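Local coordinates for protein alcohol dehydrogenase (Aeropyrum pernix, PDB 1H2B) that probably catalyses the NAD-dependent oxidation of alcohols, as a zinc-containing dehydrogenase of a hyperthermophilic archaeon, at residues V236-R239 with R240-K244; K225-R229 with L230-H234; E344-K348 with G349-G353. All blocks are in the same frame, centred on the assembly; numbering follows the deposited sequence.

Contact 1. Residues V236-R239 with R240-K244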
loop_
_atom_site.group_PDB
_atom_site.type_symbol
_atom_site.label_atom_id
_atom_site.label_comp_id
_atom_site.label_asym_id
_atom_site.label_seq_id
_atom_site.Cartn_x
_atom_site.Cartn_y
_atom_site.Cartn_z
ATOM N N VAL B 236 -20.390 -23.951 -5.032
ATOM C CA VAL B 236 -21.769 -23.622 -4.718
ATOM C C VAL B 236 -22.553 -23.455 -6.015
ATOM O O VAL B 236 -22.142 -22.727 -6.936
ATOM C CB VAL B 236 -21.825 -22.304 -3.907
ATOM C CG1 VAL B 236 -23.264 -21.683 -3.931
ATOM C CG2 VAL B 236 -21.299 -22.499 -2.526
ATOM N N ASP B 237 -23.703 -24.155 -6.099
ATOM C CA ASP B 237 -24.605 -24.005 -7.240
ATOM C C ASP B 237 -25.477 -22.794 -6.976
ATOM O O ASP B 237 -26.292 -22.787 -6.042
ATOM C CB ASP B 237 -25.489 -25.250 -7.286
ATOM C CG ASP B 237 -26.429 -25.257 -8.462
ATOM O OD1 ASP B 237 -26.707 -24.191 -9.072
ATOM O OD2 ASP B 237 -26.959 -26.332 -8.817
ATOM N N ALA B 238 -25.234 -21.735 -7.744
ATOM C CA ALA B 238 -25.903 -20.461 -7.495
ATOM C C ALA B 238 -27.304 -20.403 -8.052
ATOM O O ALA B 238 -27.941 -19.349 -8.002
ATOM C CB ALA B 238 -25.048 -19.314 -8.048
ATOM N N ARG B 239 -27.845 -21.537 -8.536
ATOM C CA ARG B 239 -29.260 -21.519 -8.896
ATOM C C ARG B 239 -30.040 -21.666 -7.574
ATOM O O ARG B 239 -31.258 -21.509 -7.524
ATOM C CB ARG B 239 -29.588 -22.696 -9.828
ATOM C CG ARG B 239 -28.824 -22.791 -11.134
ATOM C CD ARG B 239 -28.997 -24.133 -11.885
ATOM N NE ARG B 239 -28.675 -25.296 -11.037
ATOM C CZ ARG B 239 -29.393 -26.443 -10.945
ATOM N NH1 ARG B 239 -30.483 -26.655 -11.689
ATOM N NH2 ARG B 239 -29.002 -27.405 -10.113
ATOM N N ARG B 240 -29.322 -22.042 -6.533
ATOM C CA ARG B 240 -29.905 -22.505 -5.291
ATOM C C ARG B 240 -29.514 -21.608 -4.103
ATOM O O ARG B 240 -28.855 -22.075 -3.166
ATOM C CB ARG B 240 -29.507 -23.966 -5.031
ATOM C CG ARG B 240 -30.021 -25.023 -6.054
ATOM C CD ARG B 240 -29.583 -26.450 -5.728
ATOM N NE ARG B 240 -29.525 -26.663 -4.274
ATOM C CZ ARG B 240 -28.534 -26.237 -3.468
ATOM N NH1 ARG B 240 -27.483 -25.591 -3.963
ATOM N NH2 ARG B 240 -28.583 -26.471 -2.159
ATOM N N ASP B 241 -30.027 -20.384 -4.082
ATOM C CA ASP B 241 -29.816 -19.473 -2.917
ATOM C C ASP B 241 -28.331 -19.295 -2.581
ATOM O O ASP B 241 -27.831 -19.734 -1.544
ATOM C CB ASP B 241 -30.566 -19.933 -1.664
ATOM C CG ASP B 241 -30.884 -18.760 -0.720
ATOM O OD1 ASP B 241 -30.160 -17.707 -0.732
ATOM O OD2 ASP B 241 -31.846 -18.793 0.073
ATOM N N PRO B 242 -27.597 -18.685 -3.497
ATOM C CA PRO B 242 -26.141 -18.588 -3.314
ATOM C C PRO B 242 -25.755 -17.820 -2.035
ATOM O O PRO B 242 -24.781 -18.176 -1.364
ATOM C CB PRO B 242 -25.671 -17.866 -4.582
ATOM C CG PRO B 242 -26.913 -17.138 -5.097
ATOM C CD PRO B 242 -28.068 -18.082 -4.756
ATOM N N VAL B 243 -26.480 -16.748 -1.716
ATOM C CA VAL B 243 -26.123 -15.973 -0.525
ATOM C C VAL B 243 -26.265 -16.838 0.729
ATOM O O VAL B 243 -25.375 -16.875 1.578
ATOM C CB VAL B 243 -26.967 -14.666 -0.397
ATOM C CG1 VAL B 243 -26.666 -13.955 0.923
ATOM C CG2 VAL B 243 -26.638 -13.725 -1.562
ATOM N N LYS B 244 -27.382 -17.544 0.873
ATOM C CA LYS B 244 -27.540 -18.393 2.056
ATOM C C LYS B 244 -26.449 -19.485 2.156
ATOM O O LYS B 244 -25.887 -19.702 3.260
ATOM C CB LYS B 244 -28.932 -19.038 2.015
ATOM C CG LYS B 244 -29.248 -19.959 3.173
ATOM C CD LYS B 244 -30.772 -20.196 3.260
ATOM C CE LYS B 244 -31.108 -21.589 3.819
ATOM N NZ LYS B 244 -32.113 -21.543 4.932
HETATM O O HOH W 1 -31.925 -19.196 -5.717
#
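Asp237 and Arg240 meet at the two ends of a type I beta turn, a local contact that leads the chain from edge strand 234-237 of the parallel, Rossmann-type sheet into helix 242-249. The turn is closed by Arg240 N, which donates to Asp237 O at 3.2 Å. Within it lies an Asx turn from Asp237 to Arg239: Asp237 OD1 accepts from Arg239 N at 2.9 Å, the N-H pointing almost straight at the oxygen. With CG anti to the backbone N (chi1 -177°), the carboxylate of Asp237 stands beside its own carbonyl carbon, and the bent chain of Arg239 brings its guanidinium round to meet it. The grip is side-on, through NE and NH2 in the guanidinium plane and the syn lone pairs of both oxygens; the shortest leg is Arg239 NH2 to Asp237 OD2, 2.6 Å. Arg239 NE bonds to both oxygens, so that with Arg239 N on OD1 and NH2 on OD2 each has two donors. The Arg240 side chain crosses Asp237 at about a right angle, its NH1 3.9 Å from Asp237 CB, the charged atoms making no bond. Ala238 CB packs on Pro242 CB at 3.8 Å, and Ala238 also touches Tyr270 and the bound dinucleotide. A water links Arg239 O (3.0 Å) to Asp241 N (2.8 Å). Asp241 serves as N-cap, its OD1 taking the N-H of Lys244 at 3.2 Å from above the carboxylate plane. Replacing Asp237 by an alanine removes the carboxylate and would probably leave the Arg239 guanidinium free to turn and Arg239 N without its Asx bond. Asp237 thus probably braces the turn twice, by an Asx bond and a two-nitrogen salt bridge, beside a residue that touches the dinucleotide.

Contact 2. Residues K225-R229 with L230-H234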
loop_
_atom_site.group_PDB
_atom_site.type_symbol
_atom_site.label_atom_id
_atom_site.label_comp_id
_atom_site.label_asym_id
_atom_site.label_seq_id
_atom_site.Cartn_x
_atom_site.Cartn_y
_atom_site.Cartn_z
ATOM N N LYS B 225 -17.648 -28.965 -11.193
ATOM C CA LYS B 225 -16.593 -29.971 -11.179
ATOM C C LYS B 225 -15.256 -29.410 -11.668
ATOM O O LYS B 225 -14.190 -29.759 -11.130
ATOM C CB LYS B 225 -17.029 -31.169 -12.064
ATOM C CG LYS B 225 -18.193 -31.969 -11.468
ATOM C CD LYS B 225 -18.856 -32.839 -12.542
ATOM C CE LYS B 225 -18.238 -34.200 -12.609
ATOM N NZ LYS B 225 -19.056 -35.129 -13.449
ATOM N N LEU B 226 -15.298 -28.544 -12.690
ATOM C CA LEU B 226 -14.062 -27.931 -13.194
ATOM C C LEU B 226 -13.397 -27.140 -12.051
ATOM O O LEU B 226 -12.177 -27.237 -11.808
ATOM C CB LEU B 226 -14.347 -27.022 -14.398
ATOM C CG LEU B 226 -13.173 -26.211 -14.937
ATOM C CD1 LEU B 226 -12.090 -27.154 -15.519
ATOM C CD2 LEU B 226 -13.685 -25.276 -16.020
ATOM N N ALA B 227 -14.208 -26.347 -11.344
ATOM C CA ALA B 227 -13.658 -25.605 -10.221
ATOM C C ALA B 227 -13.044 -26.505 -9.154
ATOM O O ALA B 227 -11.984 -26.212 -8.631
ATOM C CB ALA B 227 -14.731 -24.686 -9.588
ATOM N N GLU B 228 -13.714 -27.610 -8.833
ATOM C CA GLU B 228 -13.134 -28.622 -7.928
ATOM C C GLU B 228 -11.758 -29.152 -8.388
ATOM O O GLU B 228 -10.806 -29.204 -7.588
ATOM C CB GLU B 228 -14.126 -29.775 -7.760
ATOM C CG GLU B 228 -15.351 -29.420 -6.926
ATOM C CD GLU B 228 -16.325 -30.576 -6.732
ATOM O OE1 GLU B 228 -16.482 -31.416 -7.641
ATOM O OE2 GLU B 228 -16.958 -30.626 -5.666
ATOM N N ARG B 229 -11.644 -29.521 -9.657
ATOM C CA ARG B 229 -10.357 -30.005 -10.175
ATOM C C ARG B 229 -9.284 -28.942 -10.142
ATOM O O ARG B 229 -8.090 -29.258 -10.052
ATOM C CB ARG B 229 -10.468 -30.548 -11.600
ATOM C CG ARG B 229 -11.508 -31.600 -11.812
ATOM C CD ARG B 229 -11.382 -32.273 -13.170
ATOM N NE ARG B 229 -11.754 -31.418 -14.306
ATOM C CZ ARG B 229 -13.011 -31.247 -14.728
ATOM N NH1 ARG B 229 -14.012 -31.845 -14.094
ATOM N NH2 ARG B 229 -13.265 -30.493 -15.809
ATOM N N LEU B 230 -9.694 -27.672 -10.226
ATOM C CA LEU B 230 -8.731 -26.582 -10.265
ATOM C C LEU B 230 -8.393 -26.058 -8.886
ATOM O O LEU B 230 -7.589 -25.129 -8.752
ATOM C CB LEU B 230 -9.250 -25.454 -11.176
ATOM C CG LEU B 230 -9.390 -25.833 -12.646
ATOM C CD1 LEU B 230 -10.031 -24.703 -13.426
ATOM C CD2 LEU B 230 -8.026 -26.216 -13.271
ATOM N N GLY B 231 -8.993 -26.644 -7.866
ATOM C CA GLY B 231 -8.550 -26.375 -6.514
ATOM C C GLY B 231 -9.495 -25.603 -5.618
ATOM O O GLY B 231 -9.084 -25.216 -4.521
ATOM N N ALA B 232 -10.725 -25.333 -6.059
ATOM C CA ALA B 232 -11.651 -24.634 -5.174
ATOM C C ALA B 232 -11.856 -25.460 -3.913
ATOM O O ALA B 232 -11.995 -26.705 -3.989
ATOM C CB ALA B 232 -13.037 -24.382 -5.852
ATOM N N ASP B 233 -11.918 -24.789 -2.767
ATOM C CA ASP B 233 -12.129 -25.462 -1.500
ATOM C C ASP B 233 -13.578 -25.895 -1.331
ATOM O O ASP B 233 -13.874 -26.913 -0.680
ATOM C CB ASP B 233 -11.669 -24.564 -0.356
ATOM C CG ASP B 233 -10.205 -24.304 -0.439
ATOM O OD1 ASP B 233 -9.759 -23.200 -0.823
ATOM O OD2 ASP B 233 -9.392 -25.249 -0.228
ATOM N N HIS B 234 -14.485 -25.104 -1.903
ATOM C CA HIS B 234 -15.907 -25.359 -1.808
ATOM C C HIS B 234 -16.497 -24.877 -3.113
ATOM O O HIS B 234 -16.002 -23.904 -3.715
ATOM C CB HIS B 234 -16.580 -24.581 -0.661
ATOM C CG HIS B 234 -16.088 -24.951 0.690
ATOM N ND1 HIS B 234 -16.511 -26.081 1.358
ATOM C CD2 HIS B 234 -15.183 -24.349 1.498
ATOM C CE1 HIS B 234 -15.877 -26.172 2.510
ATOM N NE2 HIS B 234 -15.073 -25.127 2.624
HETATM O O HOH W 2 -10.525 -28.797 -4.971
#
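Leu230 N donates to Leu226 O at 3.0 Å and makes a second, weak bond to Ala227 O. That carbonyl has a straighter partner in Ala232 N, 3.0 Å away with an N-H...O angle of 167°. One residue on from Leu230, Gly231 N reaches Glu228 O at 3.1 Å, coming from well above the carbonyl plane. These two bonds back into the last turn, Gly231 N to Glu228 O and Ala232 N to Ala227 O, together with the positive phi of Gly231 (112°), make a Schellman motif, which ends the helix and sends the chain toward strand 234-237 of the Rossmann-type domain. A water sits between Glu228 O and Ala232 O, 2.7 Å from each, and can give a proton to either. The apolar side chains pack alongside. Leu230 CD1 lies 3.8 Å from Leu226 CG, the two side chains crossing at a slant, while Leu230 also packs on His200 and Val203 of helix 197-209. Ala227 CB and Ala232 CB touch at 4.1 Å, and both methyls rest on Ala216 of the neighbouring strand 213-218. Farther along, Asp233 OD1 accepts from Val214 N.

Contact 3. Residues E344-K348 with G349-G353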
loop_
_atom_site.group_PDB
_atom_site.type_symbol
_atom_site.label_atom_id
_atom_site.label_comp_id
_atom_site.label_asym_id
_atom_site.label_seq_id
_atom_site.Cartn_x
_atom_site.Cartn_y
_atom_site.Cartn_z
ATOM N N GLU B 344 -22.954 -19.101 -30.340
ATOM C CA GLU B 344 -24.201 -19.695 -29.866
ATOM C C GLU B 344 -24.003 -20.585 -28.613
ATOM O O GLU B 344 -24.766 -20.469 -27.618
ATOM C CB GLU B 344 -24.848 -20.488 -31.011
ATOM C CG GLU B 344 -25.536 -19.618 -32.058
ATOM C CD GLU B 344 -25.836 -20.382 -33.356
ATOM O OE1 GLU B 344 -26.186 -21.591 -33.297
ATOM O OE2 GLU B 344 -25.715 -19.770 -34.449
ATOM N N ARG B 345 -23.013 -21.472 -28.642
ATOM C CA ARG B 345 -22.736 -22.336 -27.488
ATOM C C ARG B 345 -22.389 -21.490 -26.261
ATOM O O ARG B 345 -22.865 -21.739 -25.155
ATOM C CB ARG B 345 -21.593 -23.286 -27.792
ATOM C CG ARG B 345 -21.965 -24.333 -28.889
ATOM C CD ARG B 345 -20.873 -25.298 -29.215
ATOM N NE ARG B 345 -20.254 -25.831 -28.000
ATOM C CZ ARG B 345 -18.951 -25.773 -27.732
ATOM N NH1 ARG B 345 -18.095 -25.233 -28.608
ATOM N NH2 ARG B 345 -18.502 -26.263 -26.585
ATOM N N LEU B 346 -21.557 -20.481 -26.483
ATOM C CA LEU B 346 -21.156 -19.620 -25.350
ATOM C C LEU B 346 -22.349 -18.939 -24.714
ATOM O O LEU B 346 -22.445 -18.883 -23.482
ATOM C CB LEU B 346 -20.085 -18.588 -25.776
ATOM C CG LEU B 346 -19.415 -17.802 -24.626
ATOM C CD1 LEU B 346 -18.629 -18.668 -23.682
ATOM C CD2 LEU B 346 -18.466 -16.786 -25.301
ATOM N N GLU B 347 -23.273 -18.418 -25.530
ATOM C CA GLU B 347 -24.469 -17.746 -25.013
ATOM C C GLU B 347 -25.276 -18.724 -24.153
ATOM O O GLU B 347 -25.909 -18.302 -23.166
ATOM C CB GLU B 347 -25.310 -17.214 -26.183
ATOM C CG GLU B 347 -26.658 -16.600 -25.826
ATOM C CD GLU B 347 -26.548 -15.320 -25.030
ATOM O OE1 GLU B 347 -25.482 -14.645 -25.080
ATOM O OE2 GLU B 347 -27.538 -14.978 -24.352
ATOM N N LYS B 348 -25.228 -20.008 -24.520
ATOM C CA LYS B 348 -25.989 -21.060 -23.800
ATOM C C LYS B 348 -25.268 -21.694 -22.624
ATOM O O LYS B 348 -25.813 -22.579 -21.937
ATOM C CB LYS B 348 -26.480 -22.162 -24.755
ATOM C CG LYS B 348 -27.409 -21.651 -25.844
ATOM C CD LYS B 348 -27.643 -22.746 -26.887
ATOM C CE LYS B 348 -28.986 -23.421 -26.675
ATOM N NZ LYS B 348 -28.938 -24.895 -26.956
ATOM N N GLY B 349 -24.038 -21.248 -22.362
ATOM C CA GLY B 349 -23.301 -21.764 -21.234
ATOM C C GLY B 349 -22.719 -23.139 -21.510
ATOM O O GLY B 349 -22.405 -23.872 -20.571
ATOM N N GLU B 350 -22.521 -23.456 -22.793
ATOM C CA GLU B 350 -22.025 -24.765 -23.218
ATOM C C GLU B 350 -20.554 -24.864 -23.583
ATOM O O GLU B 350 -20.132 -25.852 -24.199
ATOM C CB GLU B 350 -22.861 -25.301 -24.386
ATOM C CG GLU B 350 -24.346 -25.322 -24.070
ATOM C CD GLU B 350 -25.194 -25.940 -25.164
ATOM O OE1 GLU B 350 -24.764 -25.983 -26.351
ATOM O OE2 GLU B 350 -26.317 -26.369 -24.815
ATOM N N VAL B 351 -19.761 -23.853 -23.230
ATOM C CA VAL B 351 -18.320 -23.924 -23.442
ATOM C C VAL B 351 -17.665 -24.161 -22.089
ATOM O O VAL B 351 -17.784 -23.337 -21.166
ATOM C CB VAL B 351 -17.773 -22.624 -24.094
ATOM C CG1 VAL B 351 -16.264 -22.707 -24.281
ATOM C CG2 VAL B 351 -18.482 -22.368 -25.457
ATOM N N LEU B 352 -16.997 -25.293 -21.965
ATOM C CA LEU B 352 -16.210 -25.567 -20.779
ATOM C C LEU B 352 -14.844 -24.863 -20.904
ATOM O O LEU B 352 -13.983 -25.235 -21.734
ATOM C CB LEU B 352 -16.022 -27.083 -20.552
ATOM C CG LEU B 352 -15.373 -27.435 -19.200
ATOM C CD1 LEU B 352 -16.379 -27.348 -18.085
ATOM C CD2 LEU B 352 -14.830 -28.860 -19.240
ATOM N N GLY B 353 -14.641 -23.852 -20.059
ATOM C CA GLY B 353 -13.419 -23.043 -20.145
ATOM C C GLY B 353 -13.533 -21.997 -21.249
ATOM O O GLY B 353 -14.477 -21.234 -21.276
HETATM O O HOH W 3 -22.210 -27.573 -26.889
#
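The backbone of helix 339-347 closes in a Schellman motif, with Gly349 at positive phi (77°), Gly349 N bonded to Leu346 O at 3.1 Å and Glu350 N to Arg345 O at 2.9 Å. A side chain on Gly349 would run into Lys348 O. Past the glycine the chain crosses the side of the last turn and leaves it, held by Arg345. The CG of Arg345 lies anti to the carbonyl carbon (chi1 -67°) and the chain bends at chi3 (46°), which brings NH2 to within 2.9 Å of Glu350 O; the hydrogen bond is bent, and the oxygen is tilted from the guanidinium plane. Val351 CG2 lies over one face of the same group, offset toward its rim. The strongest partner of the guanidinium is elsewhere: NH1 forms a salt bridge with Asp332 of strand 331-335. Arg345 also packs on His334, which with Asp332 binds a third zinc, absent from this chain. A water accepts from Arg345 NE at 2.8 Å and donates to Glu350 OE1, joining the two side chains. Glu350 runs side by side with Lys348, both pointing the same way, and the pair makes a long salt bridge between Lys348 NZ and Glu350 OE2, 3.7 Å apart. On the buried side, Val351 CB packs 4.1 Å from Leu346 CD1, and Leu346 in turn touches the bound dinucleotide and Leu58. Arg345 therefore answers to a carboxylate, a backbone carbonyl and a water, which is likely to restrain its rotation and to hold Glu350 and Val351 against the last turn.

From the N terminus the three contacts follow in series; none nests in or crosses another. Contact 2 comes first, turning the chain from helix 221-229 into strand 234-237. Contact 1 opens directly afterwards, where that strand ends and helix 242-249 starts; the centres of the two lie about 16 Å apart on successive connections of the Rossmann-type sheet. Contact 3, much later in the chain, joins helix 339-347 to the segment leading into strand 354-358 of the mixed sheet. It nevertheless packs against contact 2: Leu352 CD1 lies 4.0 Å from Leu226 CD2, tying this late segment to helix 221-229. Contacts 1 and 3 do not touch, yet each supplies a residue to the dinucleotide pocket.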